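Local coordinates for elastinolytic metalloprotease (Pseudoalteromonas sp. CF6-2, PDB 6IK4), which probably cleaves peptide bonds as a zinc-dependent metalloendopeptidase of the M23 family, acting on elastin and, it is likely, on bacterial peptidoglycan, at residues Y77-N82 and N105-E110; G19-T24 and H118-L123; G27-S32 and G127-L132; G72-Y77 and T122-G127. One frame throughout, in Å; residues are numbered along the deposited sequence.

Interaction 1 of 4, residues Y77-N82 and N105-E110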
loop_
_atom_site.group_PDB
_atom_site.type_symbol
_atom_site.label_atom_id
_atom_site.label_comp_id
_atom_site.label_asym_id
_atom_site.label_seq_id
_atom_site.Cartn_x
_atom_site.Cartn_y
_atom_site.Cartn_z
ATOM N N TYR A 77 -2.128 2.318 5.597
ATOM C CA TYR A 77 -3.132 1.700 4.736
ATOM C C TYR A 77 -4.391 2.550 4.819
ATOM O O TYR A 77 -5.032 2.588 5.872
ATOM C CB TYR A 77 -3.436 0.258 5.179
ATOM C CG TYR A 77 -2.193 -0.604 5.306
ATOM C CD1 TYR A 77 -1.335 -0.477 6.409
ATOM C CD2 TYR A 77 -1.864 -1.529 4.322
ATOM C CE1 TYR A 77 -0.181 -1.250 6.515
ATOM C CE2 TYR A 77 -0.718 -2.310 4.425
ATOM C CZ TYR A 77 0.128 -2.158 5.510
ATOM O OH TYR A 77 1.276 -2.930 5.606
ATOM N N TYR A 78 -4.771 3.187 3.710
ATOM C CA TYR A 78 -5.909 4.094 3.682
ATOM C C TYR A 78 -6.943 3.600 2.664
ATOM O O TYR A 78 -6.634 2.794 1.779
ATOM C CB TYR A 78 -5.456 5.543 3.372
ATOM C CG TYR A 78 -6.575 6.558 3.498
ATOM C CD1 TYR A 78 -7.178 6.805 4.726
ATOM C CD2 TYR A 78 -7.053 7.240 2.387
ATOM C CE1 TYR A 78 -8.226 7.724 4.848
ATOM C CE2 TYR A 78 -8.094 8.160 2.501
ATOM C CZ TYR A 78 -8.677 8.389 3.733
ATOM O OH TYR A 78 -9.721 9.302 3.846
ATOM N N HIS A 79 -8.191 4.064 2.841
ATOM C CA HIS A 79 -9.384 3.565 2.129
ATOM C C HIS A 79 -9.822 2.188 2.635
ATOM O O HIS A 79 -10.283 1.357 1.853
ATOM C CB HIS A 79 -9.195 3.505 0.606
ATOM C CG HIS A 79 -8.731 4.780 -0.021
ATOM N ND1 HIS A 79 -9.367 5.987 0.174
ATOM C CD2 HIS A 79 -7.717 5.021 -0.888
ATOM C CE1 HIS A 79 -8.751 6.922 -0.532
ATOM N NE2 HIS A 79 -7.745 6.363 -1.182
ATOM N N MET A 80 -9.721 1.954 3.945
ATOM C CA MET A 80 -9.947 0.638 4.527
ATOM C C MET A 80 -11.357 0.506 5.101
ATOM O O MET A 80 -12.068 1.491 5.325
ATOM C CB MET A 80 -8.924 0.358 5.643
ATOM C CG MET A 80 -7.461 0.392 5.195
ATOM S SD MET A 80 -7.131 -0.960 4.051
ATOM C CE MET A 80 -7.264 -2.398 5.107
ATOM N N SER A 81 -11.735 -0.745 5.376
ATOM C CA SER A 81 -12.952 -1.060 6.114
ATOM C C SER A 81 -12.711 -2.324 6.932
ATOM O O SER A 81 -11.698 -3.013 6.769
ATOM C CB SER A 81 -14.148 -1.238 5.173
ATOM O OG SER A 81 -14.049 -2.461 4.458
ATOM N N ASN A 82 -13.653 -2.619 7.827
ATOM C CA ASN A 82 -13.602 -3.842 8.637
ATOM C C ASN A 82 -12.259 -3.999 9.341
ATOM O O ASN A 82 -11.678 -5.088 9.364
ATOM C CB ASN A 82 -13.881 -5.086 7.794
ATOM C CG ASN A 82 -15.196 -5.006 7.049
ATOM O OD1 ASN A 82 -15.239 -4.633 5.874
ATOM N ND2 ASN A 82 -16.279 -5.354 7.732
ATOM N N ASN A 105 -18.234 6.062 0.447
ATOM C CA ASN A 105 -18.194 6.881 1.658
ATOM C C ASN A 105 -17.221 6.315 2.685
ATOM O O ASN A 105 -16.505 7.073 3.346
ATOM C CB ASN A 105 -19.589 7.006 2.267
ATOM C CG ASN A 105 -20.472 7.961 1.489
ATOM O OD1 ASN A 105 -19.978 8.799 0.733
ATOM N ND2 ASN A 105 -21.783 7.842 1.671
ATOM N N GLN A 106 -17.195 4.993 2.846
ATOM C CA GLN A 106 -16.248 4.389 3.780
ATOM C C GLN A 106 -14.811 4.579 3.315
ATOM O O GLN A 106 -13.912 4.806 4.135
ATOM C CB GLN A 106 -16.553 2.906 3.953
ATOM C CG GLN A 106 -15.541 2.165 4.832
ATOM C CD GLN A 106 -15.565 2.659 6.253
ATOM O OE1 GLN A 106 -16.595 3.124 6.734
ATOM N NE2 GLN A 106 -14.428 2.577 6.934
ATOM N N ALA A 107 -14.573 4.467 2.003
ATOM C CA ALA A 107 -13.226 4.639 1.469
ATOM C C ALA A 107 -12.674 6.026 1.760
ATOM O O ALA A 107 -11.458 6.194 1.914
ATOM C CB ALA A 107 -13.220 4.394 -0.040
ATOM N N LEU A 108 -13.540 7.031 1.822
ATOM C CA LEU A 108 -13.118 8.413 1.990
ATOM C C LEU A 108 -13.534 8.962 3.353
ATOM O O LEU A 108 -13.872 10.137 3.486
ATOM C CB LEU A 108 -13.669 9.272 0.855
ATOM C CG LEU A 108 -13.209 8.796 -0.527
ATOM C CD1 LEU A 108 -13.759 9.690 -1.622
ATOM C CD2 LEU A 108 -11.686 8.750 -0.589
ATOM N N CYS A 109 -13.493 8.119 4.387
ATOM C CA CYS A 109 -13.966 8.540 5.701
ATOM C C CYS A 109 -13.129 9.672 6.291
ATOM O O CYS A 109 -13.602 10.364 7.198
ATOM C CB CYS A 109 -14.017 7.334 6.652
ATOM S SG CYS A 109 -12.506 6.955 7.597
ATOM N N GLU A 110 -11.903 9.888 5.807
ATOM C CA GLU A 110 -11.099 11.033 6.227
ATOM C C GLU A 110 -10.807 11.981 5.068
ATOM O O GLU A 110 -9.871 12.780 5.147
ATOM C CB GLU A 110 -9.780 10.590 6.867
ATOM C CG GLU A 110 -9.916 9.941 8.221
ATOM C CD GLU A 110 -8.559 9.754 8.885
ATOM O OE1 GLU A 110 -7.846 10.760 9.081
ATOM O OE2 GLU A 110 -8.196 8.601 9.190
#
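Tyr78 reaches the turn after helix 104-107 with the phenol end of its ring, where OH accepts a bent hydrogen bond from Glu110 N (3.0 Å, 133° at the hydrogen). CB of Glu110 stands 3.3 Å from the same Tyr78 OH, and the Glu110 carboxylate, turned nearly at right angles to the ring, is held by Ser61 and Asn64. Tyr78 OH is also hydrogen-bonded to Gly111 O, so one hydroxyl ties two successive residues of the turn. With CG anti to the backbone N (chi1 -173°), only the CD2 edge of the Tyr78 ring comes above one face of the His79 imidazole, near its rim.

His79 makes the straighter bond: ND1 donates to Ala107 O at 2.7 Å and 171°. The oxygen sits in the imidazole plane, while the donor stands above the carbonyl plane of Ala107. CA of His79 adds a C-H contact to Ala107 O (3.4 Å), and the methyl of Ala107 packs on His79 CB at 4.2 Å. Leu108 CD2 comes within 3.5 Å of His79 CE1. Next along, Gln106 NE2, also bonded to Ser62, donates to Met80 O (3.1 Å).

The carbonyl oxygen at the ring edge helps to orient a histidine predicted to donate and accept protons, whose NE2 hydrogen-bonds a glycerol, probably from the crystallisation liquor, and whose ring meets His118 in the zinc-bearing active-site cleft of this M23 peptidase domain.

Interaction 2 of 4, residues G19-T24 and H118-L123. With ZN (zinc ion), chain B.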
loop_
_atom_site.group_PDB
_atom_site.type_symbol
_atom_site.label_atom_id
_atom_site.label_comp_id
_atom_site.label_asym_id
_atom_site.label_seq_id
_atom_site.Cartn_x
_atom_site.Cartn_y
_atom_site.Cartn_z
ATOM N N GLY A 19 1.120 3.908 -10.342
ATOM C CA GLY A 19 2.403 4.553 -10.164
ATOM C C GLY A 19 2.577 5.166 -8.786
ATOM O O GLY A 19 1.616 5.450 -8.063
ATOM N N ALA A 20 3.841 5.409 -8.438
ATOM C CA ALA A 20 4.155 6.006 -7.146
ATOM C C ALA A 20 3.678 7.451 -7.088
ATOM O O ALA A 20 3.738 8.187 -8.080
ATOM C CB ALA A 20 5.663 5.927 -6.880
ATOM N N HIS A 21 3.178 7.848 -5.917
ATOM C CA HIS A 21 2.683 9.200 -5.705
ATOM C C HIS A 21 2.875 9.573 -4.246
ATOM O O HIS A 21 3.118 8.720 -3.389
ATOM C CB HIS A 21 1.203 9.344 -6.116
ATOM C CG HIS A 21 0.296 8.297 -5.529
ATOM N ND1 HIS A 21 0.287 6.990 -5.973
ATOM C CD2 HIS A 21 -0.638 8.367 -4.549
ATOM C CE1 HIS A 21 -0.612 6.301 -5.292
ATOM N NE2 HIS A 21 -1.186 7.113 -4.419
ATOM N N SER A 22 2.781 10.873 -3.970
ATOM C CA SER A 22 2.805 11.315 -2.588
ATOM C C SER A 22 1.500 10.932 -1.899
ATOM O O SER A 22 0.515 10.532 -2.537
ATOM C CB SER A 22 3.022 12.828 -2.499
ATOM O OG SER A 22 1.777 13.501 -2.630
ATOM N N ASN A 23 1.490 11.090 -0.573
ATOM C CA ASN A 23 0.315 10.718 0.201
ATOM C C ASN A 23 -0.924 11.462 -0.275
ATOM O O ASN A 23 -2.021 10.897 -0.266
ATOM C CB ASN A 23 0.545 10.980 1.688
ATOM C CG ASN A 23 -0.600 10.477 2.541
ATOM O OD1 ASN A 23 -1.064 9.349 2.370
ATOM N ND2 ASN A 23 -1.077 11.318 3.455
ATOM N N THR A 24 -0.765 12.713 -0.721
ATOM C CA THR A 24 -1.897 13.492 -1.217
ATOM C C THR A 24 -2.091 13.388 -2.716
ATOM O O THR A 24 -3.166 13.750 -3.208
ATOM C CB THR A 24 -1.731 14.976 -0.883
ATOM O OG1 THR A 24 -0.578 15.479 -1.565
ATOM C CG2 THR A 24 -1.571 15.177 0.615
ATOM N N HIS A 118 -9.610 0.399 -3.742
ATOM C CA HIS A 118 -8.187 0.092 -3.689
ATOM C C HIS A 118 -7.707 0.449 -2.289
ATOM O O HIS A 118 -8.398 1.140 -1.538
ATOM C CB HIS A 118 -7.396 0.871 -4.740
ATOM C CG HIS A 118 -7.348 2.347 -4.481
ATOM N ND1 HIS A 118 -8.378 3.198 -4.828
ATOM C CD2 HIS A 118 -6.393 3.125 -3.921
ATOM C CE1 HIS A 118 -8.057 4.435 -4.492
ATOM N NE2 HIS A 118 -6.858 4.418 -3.937
ATOM N N VAL A 119 -6.508 -0.005 -1.945
ATOM C CA VAL A 119 -5.831 0.486 -0.742
ATOM C C VAL A 119 -4.738 1.459 -1.167
ATOM O O VAL A 119 -3.987 1.192 -2.112
ATOM C CB VAL A 119 -5.261 -0.666 0.107
ATOM C CG1 VAL A 119 -4.322 -1.557 -0.708
ATOM C CG2 VAL A 119 -4.526 -0.102 1.338
ATOM N N HIS A 120 -4.700 2.617 -0.512
ATOM C CA HIS A 120 -3.636 3.599 -0.661
ATOM C C HIS A 120 -2.570 3.231 0.361
ATOM O O HIS A 120 -2.795 3.361 1.565
ATOM C CB HIS A 120 -4.205 5.004 -0.430
ATOM C CG HIS A 120 -3.182 6.096 -0.326
ATOM N ND1 HIS A 120 -2.642 6.721 -1.429
ATOM C CD2 HIS A 120 -2.655 6.721 0.754
ATOM C CE1 HIS A 120 -1.809 7.669 -1.034
ATOM N NE2 HIS A 120 -1.798 7.689 0.287
ATOM N N PHE A 121 -1.428 2.751 -0.121
ATOM C CA PHE A 121 -0.359 2.179 0.700
ATOM C C PHE A 121 0.819 3.149 0.755
ATOM O O PHE A 121 1.321 3.555 -0.292
ATOM C CB PHE A 121 0.051 0.838 0.084
ATOM C CG PHE A 121 1.245 0.174 0.720
ATOM C CD1 PHE A 121 1.095 -0.645 1.829
ATOM C CD2 PHE A 121 2.504 0.300 0.147
ATOM C CE1 PHE A 121 2.196 -1.291 2.392
ATOM C CE2 PHE A 121 3.607 -0.336 0.706
ATOM C CZ PHE A 121 3.448 -1.134 1.824
ATOM N N THR A 122 1.289 3.490 1.966
ATOM C CA THR A 122 2.292 4.543 2.144
ATOM C C THR A 122 3.423 4.058 3.042
ATOM O O THR A 122 3.167 3.429 4.071
ATOM C CB THR A 122 1.671 5.813 2.775
ATOM O OG1 THR A 122 0.567 6.264 1.980
ATOM C CG2 THR A 122 2.729 6.960 2.959
ATOM N N LEU A 123 4.664 4.378 2.661
ATOM C CA LEU A 123 5.847 4.104 3.479
ATOM C C LEU A 123 6.236 5.351 4.268
ATOM O O LEU A 123 6.334 6.450 3.701
ATOM C CB LEU A 123 7.029 3.661 2.612
ATOM C CG LEU A 123 8.333 3.350 3.368
ATOM C CD1 LEU A 123 8.164 2.110 4.263
ATOM C CD2 LEU A 123 9.521 3.160 2.406
HETATM ZN ZN ZN B . -2.990 6.658 -3.445
#
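His21 and His120 converge on one zinc ion, His21 through NE2 at 2.1 Å and His120 through ND1 at 2.0 Å from the metal. This is the tight end of the contact. The two ligand nitrogens, His21 NE2 and His120 ND1, are 3.3 Å apart because they share the metal, not because they bond each other, and the rings meet rim to rim with planes 47° apart.

The far nitrogen of each ring is held as well. His21 ND1 donates to Gly19 O (2.9 Å), an oxygen lying in the ring plane, and a chi1 of 51°, which sets CG between the backbone N and the carbonyl carbon, helps bring NE2 to the zinc with ND1 at Gly19 O. Such carbonyl acceptors would probably polarise the imidazoles toward the metal. Asp34 is the third protein ligand, giving the His/Asp/His site of M23 peptidases. His118 and His120 form the family's HxH motif on and just before strand 119-125; His118, predicted to transfer protons, takes no part in this contact, and its ring meets that of His79. Tyr149 stacks on His21.

Away from the zinc the packing thins. Asn23, exposed to solvent, swings its amide in across the rim of His120, where OD1 accepts from NE2 of His120 at 2.8 Å and 150°, the donor tilted from the carbonyl plane. Asn23 OD1 approaches Thr122 OG1 only to 3.5 Å; that hydroxyl bonds Ser32.

Interaction 3 of 4, residues G27-S32 and G127-L132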
loop_
_atom_site.group_PDB
_atom_site.type_symbol
_atom_site.label_atom_id
_atom_site.label_comp_id
_atom_site.label_asym_id
_atom_site.label_seq_id
_atom_site.Cartn_x
_atom_site.Cartn_y
_atom_site.Cartn_z
ATOM N N GLY A 27 2.956 17.026 -5.202
ATOM C CA GLY A 27 4.228 17.278 -4.542
ATOM C C GLY A 27 4.987 16.003 -4.182
ATOM O O GLY A 27 4.654 14.899 -4.614
ATOM N N TYR A 28 6.023 16.190 -3.358
ATOM C CA TYR A 28 6.996 15.147 -2.999
ATOM C C TYR A 28 6.897 14.708 -1.535
ATOM O O TYR A 28 6.328 15.423 -0.705
ATOM C CB TYR A 28 8.423 15.648 -3.230
ATOM C CG TYR A 28 8.851 15.779 -4.659
ATOM C CD1 TYR A 28 9.134 14.656 -5.428
ATOM C CD2 TYR A 28 9.025 17.034 -5.231
ATOM C CE1 TYR A 28 9.548 14.784 -6.742
ATOM C CE2 TYR A 28 9.439 17.173 -6.543
ATOM C CZ TYR A 28 9.699 16.048 -7.293
ATOM O OH TYR A 28 10.109 16.189 -8.599
ATOM N N PRO A 29 7.483 13.545 -1.191
ATOM C CA PRO A 29 8.130 12.514 -2.018
ATOM C C PRO A 29 7.106 11.519 -2.562
ATOM O O PRO A 29 5.958 11.590 -2.132
ATOM C CB PRO A 29 9.082 11.836 -1.036
ATOM C CG PRO A 29 8.381 11.940 0.278
ATOM C CD PRO A 29 7.499 13.182 0.237
ATOM N N TYR A 30 7.493 10.621 -3.475
ATOM C CA TYR A 30 6.555 9.615 -3.991
ATOM C C TYR A 30 6.615 8.418 -3.054
ATOM O O TYR A 30 7.384 7.475 -3.253
ATOM C CB TYR A 30 6.878 9.229 -5.425
ATOM C CG TYR A 30 6.888 10.426 -6.350
ATOM C CD1 TYR A 30 6.133 11.562 -6.059
ATOM C CD2 TYR A 30 7.672 10.430 -7.498
ATOM C CE1 TYR A 30 6.158 12.675 -6.905
ATOM C CE2 TYR A 30 7.701 11.525 -8.344
ATOM C CZ TYR A 30 6.946 12.644 -8.040
ATOM O OH TYR A 30 7.002 13.726 -8.890
ATOM N N SER A 31 5.767 8.465 -2.036
ATOM C CA SER A 31 5.780 7.550 -0.901
ATOM C C SER A 31 4.734 6.449 -0.982
ATOM O O SER A 31 4.741 5.551 -0.132
ATOM C CB SER A 31 5.514 8.337 0.373
ATOM O OG SER A 31 4.201 8.861 0.317
ATOM N N SER A 32 3.812 6.520 -1.936
ATOM C CA SER A 32 2.587 5.744 -1.871
ATOM C C SER A 32 2.317 5.012 -3.182
ATOM O O SER A 32 2.741 5.444 -4.257
ATOM C CB SER A 32 1.388 6.652 -1.540
ATOM O OG SER A 32 1.601 7.374 -0.333
ATOM N N GLY A 127 7.373 8.484 11.365
ATOM C CA GLY A 127 6.053 9.068 11.207
ATOM C C GLY A 127 5.904 10.032 10.050
ATOM O O GLY A 127 4.844 10.661 9.921
ATOM N N GLN A 128 6.920 10.170 9.205
ATOM C CA GLN A 128 6.896 11.062 8.053
ATOM C C GLN A 128 6.963 10.239 6.779
ATOM O O GLN A 128 7.724 9.276 6.701
ATOM C CB GLN A 128 8.084 12.031 8.086
ATOM C CG GLN A 128 8.112 12.939 9.304
ATOM C CD GLN A 128 6.929 13.885 9.313
ATOM O OE1 GLN A 128 6.780 14.716 8.415
ATOM N NE2 GLN A 128 6.078 13.765 10.328
ATOM N N GLN A 129 6.202 10.628 5.758
ATOM C CA GLN A 129 6.263 9.852 4.532
ATOM C C GLN A 129 7.645 9.990 3.899
ATOM O O GLN A 129 8.304 11.030 4.003
ATOM C CB GLN A 129 5.149 10.282 3.560
ATOM C CG GLN A 129 5.354 11.638 2.953
ATOM C CD GLN A 129 4.212 12.028 2.028
ATOM O OE1 GLN A 129 3.824 11.266 1.130
ATOM N NE2 GLN A 129 3.665 13.222 2.241
ATOM N N VAL A 130 8.103 8.908 3.266
ATOM C CA VAL A 130 9.418 8.865 2.645
ATOM C C VAL A 130 9.286 8.265 1.253
ATOM O O VAL A 130 8.346 7.525 0.956
ATOM C CB VAL A 130 10.438 8.064 3.484
ATOM C CG1 VAL A 130 10.745 8.787 4.780
ATOM C CG2 VAL A 130 9.896 6.678 3.776
ATOM N N SER A 131 10.252 8.582 0.397
ATOM C CA SER A 131 10.179 8.147 -0.992
ATOM C C SER A 131 10.285 6.632 -1.080
ATOM O O SER A 131 11.025 6.001 -0.318
ATOM C CB SER A 131 11.290 8.793 -1.814
ATOM O OG SER A 131 11.342 8.235 -3.118
ATOM N N LEU A 132 9.528 6.045 -2.012
ATOM C CA LEU A 132 9.644 4.623 -2.307
ATOM C C LEU A 132 10.812 4.305 -3.222
ATOM O O LEU A 132 11.099 3.122 -3.443
ATOM C CB LEU A 132 8.354 4.097 -2.950
ATOM C CG LEU A 132 7.112 4.012 -2.057
ATOM C CD1 LEU A 132 5.895 3.665 -2.924
ATOM C CD2 LEU A 132 7.303 2.984 -0.958
HETATM O O HOH W 1 10.220 10.595 -4.475
#
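Gln129 reaches over Ser31 and Pro29. Its CB lies 3.8 Å from Ser31 CB. From there CG, placed between the backbone N and the carbonyl carbon (chi1 71°), packs 3.8 Å from CD of Pro29. The amide carbon CD stays close to that proline ring, and OE1 at the tip accepts from Ser31 OG at 2.6 Å, in the amide plane and on a lone pair. The same OE1 also takes the backbone N-H of Asn23, so two donors from one loop grip a single oxygen. With an alanine here, Ser31 OG and Asn23 N would probably both be left without this acceptor, and Pro29 would lose part of its cover.

Pro29 follows a cis peptide bond, and CB, which heads for the other segment, rests 3.8 Å from CB of Ser131. Beyond it, Tyr30 centres an inverse gamma turn, and its O receives a nearly straight bond from Leu132 N (2.9 Å, 169°). A water links Tyr30 N to Ser131 OG, a hydroxyl also bonded to His133 N. Leu132 then closes over the backbone, its CG 3.4 Å from Ser31 O.

Ser31 and Ser32 both face His21 in a classic beta bulge, where the loop enters strand 32-36. That strand and strand 128-129 both pair with strand 119-125, and Ser31 and Val130 each make backbone hydrogen bonds to Leu123 there.

Interaction 4 of 4, residues G72-Y77 and T122-G127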
loop_
_atom_site.group_PDB
_atom_site.type_symbol
_atom_site.label_atom_id
_atom_site.label_comp_id
_atom_site.label_asym_id
_atom_site.label_seq_id
_atom_site.Cartn_x
_atom_site.Cartn_y
_atom_site.Cartn_z
ATOM N N GLY A 72 11.179 1.932 13.311
ATOM C CA GLY A 72 10.623 3.241 13.033
ATOM C C GLY A 72 10.150 3.453 11.608
ATOM O O GLY A 72 9.559 4.502 11.320
ATOM N N PHE A 73 10.414 2.517 10.702
ATOM C CA PHE A 73 9.676 2.482 9.446
ATOM C C PHE A 73 8.261 1.989 9.696
ATOM O O PHE A 73 8.012 1.204 10.611
ATOM C CB PHE A 73 10.361 1.565 8.432
ATOM C CG PHE A 73 11.589 2.163 7.839
ATOM C CD1 PHE A 73 11.492 3.062 6.782
ATOM C CD2 PHE A 73 12.839 1.872 8.364
ATOM C CE1 PHE A 73 12.633 3.646 6.236
ATOM C CE2 PHE A 73 13.980 2.449 7.821
ATOM C CZ PHE A 73 13.870 3.339 6.755
ATOM N N ALA A 74 7.334 2.428 8.847
ATOM C CA ALA A 74 5.940 2.086 9.037
ATOM C C ALA A 74 5.268 2.060 7.677
ATOM O O ALA A 74 5.693 2.750 6.744
ATOM C CB ALA A 74 5.220 3.089 9.956
ATOM N N THR A 75 4.219 1.263 7.571
ATOM C CA THR A 75 3.369 1.305 6.393
ATOM C C THR A 75 1.975 1.743 6.817
ATOM O O THR A 75 1.461 1.309 7.853
ATOM C CB THR A 75 3.335 -0.047 5.670
ATOM O OG1 THR A 75 3.069 -1.110 6.603
ATOM C CG2 THR A 75 4.683 -0.297 4.989
ATOM N N ASN A 76 1.378 2.614 6.014
ATOM C CA ASN A 76 0.052 3.142 6.277
ATOM C C ASN A 76 -0.888 2.626 5.200
ATOM O O ASN A 76 -0.484 2.479 4.044
ATOM C CB ASN A 76 0.082 4.670 6.297
ATOM C CG ASN A 76 -1.088 5.266 7.047
ATOM O OD1 ASN A 76 -1.010 5.488 8.254
ATOM N ND2 ASN A 76 -2.192 5.518 6.335
ATOM N N TYR A 77 -2.128 2.318 5.597
ATOM C CA TYR A 77 -3.132 1.700 4.736
ATOM C C TYR A 77 -4.391 2.550 4.819
ATOM O O TYR A 77 -5.032 2.588 5.872
ATOM C CB TYR A 77 -3.436 0.258 5.179
ATOM C CG TYR A 77 -2.193 -0.604 5.306
ATOM C CD1 TYR A 77 -1.335 -0.477 6.409
ATOM C CD2 TYR A 77 -1.864 -1.529 4.322
ATOM C CE1 TYR A 77 -0.181 -1.250 6.515
ATOM C CE2 TYR A 77 -0.718 -2.310 4.425
ATOM C CZ TYR A 77 0.128 -2.158 5.510
ATOM O OH TYR A 77 1.276 -2.930 5.606
ATOM N N THR A 122 1.289 3.490 1.966
ATOM C CA THR A 122 2.292 4.543 2.144
ATOM C C THR A 122 3.423 4.058 3.042
ATOM O O THR A 122 3.167 3.429 4.071
ATOM C CB THR A 122 1.671 5.813 2.775
ATOM O OG1 THR A 122 0.567 6.264 1.980
ATOM C CG2 THR A 122 2.729 6.960 2.959
ATOM N N LEU A 123 4.664 4.378 2.661
ATOM C CA LEU A 123 5.847 4.104 3.479
ATOM C C LEU A 123 6.236 5.351 4.268
ATOM O O LEU A 123 6.334 6.450 3.701
ATOM C CB LEU A 123 7.029 3.661 2.612
ATOM C CG LEU A 123 8.333 3.350 3.368
ATOM C CD1 LEU A 123 8.164 2.110 4.263
ATOM C CD2 LEU A 123 9.521 3.160 2.406
ATOM N N LEU A 124 6.505 5.172 5.561
ATOM C CA LEU A 124 6.887 6.269 6.424
ATOM C C LEU A 124 8.142 5.883 7.194
ATOM O O LEU A 124 8.446 4.702 7.370
ATOM C CB LEU A 124 5.769 6.626 7.418
ATOM C CG LEU A 124 4.410 7.009 6.836
ATOM C CD1 LEU A 124 3.503 5.812 6.830
ATOM C CD2 LEU A 124 3.796 8.142 7.645
ATOM N N GLN A 125 8.868 6.902 7.642
ATOM C CA GLN A 125 9.920 6.711 8.632
ATOM C C GLN A 125 9.788 7.821 9.662
ATOM O O GLN A 125 9.557 8.976 9.298
ATOM C CB GLN A 125 11.333 6.731 8.012
ATOM C CG GLN A 125 12.393 6.220 9.041
ATOM C CD GLN A 125 13.831 6.488 8.649
ATOM O OE1 GLN A 125 14.118 6.906 7.531
ATOM N NE2 GLN A 125 14.750 6.251 9.584
ATOM N N ASN A 126 9.927 7.480 10.941
ATOM C CA ASN A 126 9.737 8.478 12.003
ATOM C C ASN A 126 8.393 9.189 11.858
ATOM O O ASN A 126 8.286 10.386 12.134
ATOM C CB ASN A 126 10.851 9.531 12.006
ATOM C CG ASN A 126 12.241 8.939 11.964
ATOM O OD1 ASN A 126 13.074 9.331 11.139
ATOM N ND2 ASN A 126 12.516 8.034 12.872
ATOM N N GLY A 127 7.373 8.484 11.365
ATOM C CA GLY A 127 6.053 9.068 11.207
ATOM C C GLY A 127 5.904 10.032 10.050
ATOM O O GLY A 127 4.844 10.661 9.921
HETATM O O HOH W 2 7.046 5.782 10.807
HETATM O O HOH W 3 -1.599 5.284 3.472
#
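Gln125 lies over one face of the Phe73 ring, its CG 3.9 Å from the Phe73 ring centroid and 14° off the normal. The extended chain carries the amide on across the ring, stacked with its plane 21° away, and OE1 of Gln125 ends 3.7 Å from Phe73 CZ. Leu123 CD1 approaches Phe73 CD1 obliquely, and Phe3 stacks on the ring too. A serine in place of Phe73 would probably strip the stem of Gln125 of the face it rests on and leave Leu123 without this apolar neighbour.

The other sheet face carries Ala74, Asn76, Thr122 and Leu124. Leu124 CD1 touches Asn76 CB at 3.6 Å, while CB of Ala74 meets CB of Leu124. A water joins Asn76 ND2 to Thr122 OG1, a hydroxyl held also by Ser32; the Asn76 amide is held further by Asn64 and Arg66.

Backbone pairing sets these partners opposite each other. Ala74-Leu124 and Asn76-Thr122 are antiparallel hydrogen-bonded pairs, with Leu124 N 2.8 Å from Ala74 O and Asn76 N 2.8 Å from Thr122 O. Phe73-Gln125 and Thr75-Leu123 are non-hydrogen-bonded pairs, closed by C-H contacts such as Thr75 CA to Thr122 O (3.2 Å). At the end, Gly72 O accepts from Asn126 N (3.0 Å) and from a water that bridges to Gly127 N.

The strand axes run antiparallel at 152°. Strand 73-81 pairs along its other edge with strand 64-68, through Thr75 and Val67, while strand 119-125 continues the sheet through strands 32-36 and 128-129.

In the fold
Interactions 2 and 4 are the buried contacts and share strand 119-125. Interaction 4 is sheet pairing through backbone bonds and apolar cover, whereas interaction 2 uses the same strand to present metal ligands, so its chemistry is coordination backed by a polar second shell. Interactions 1 and 3 are partly buried and hold loops to the sheet from different places, their centres about 20 Å apart; interaction 1 rests on side-chain-to-backbone bonds, interaction 3 on one backbone bond, one side-chain bond and a water bridge. Strand 73-81 serves both 1 and 4. Tyr78 N to His120 O (2.9 Å) connects interaction 1 to 2, and Ser32 OG to Thr122 OG1 (2.8 Å) connects interaction 3 to 2 and 4.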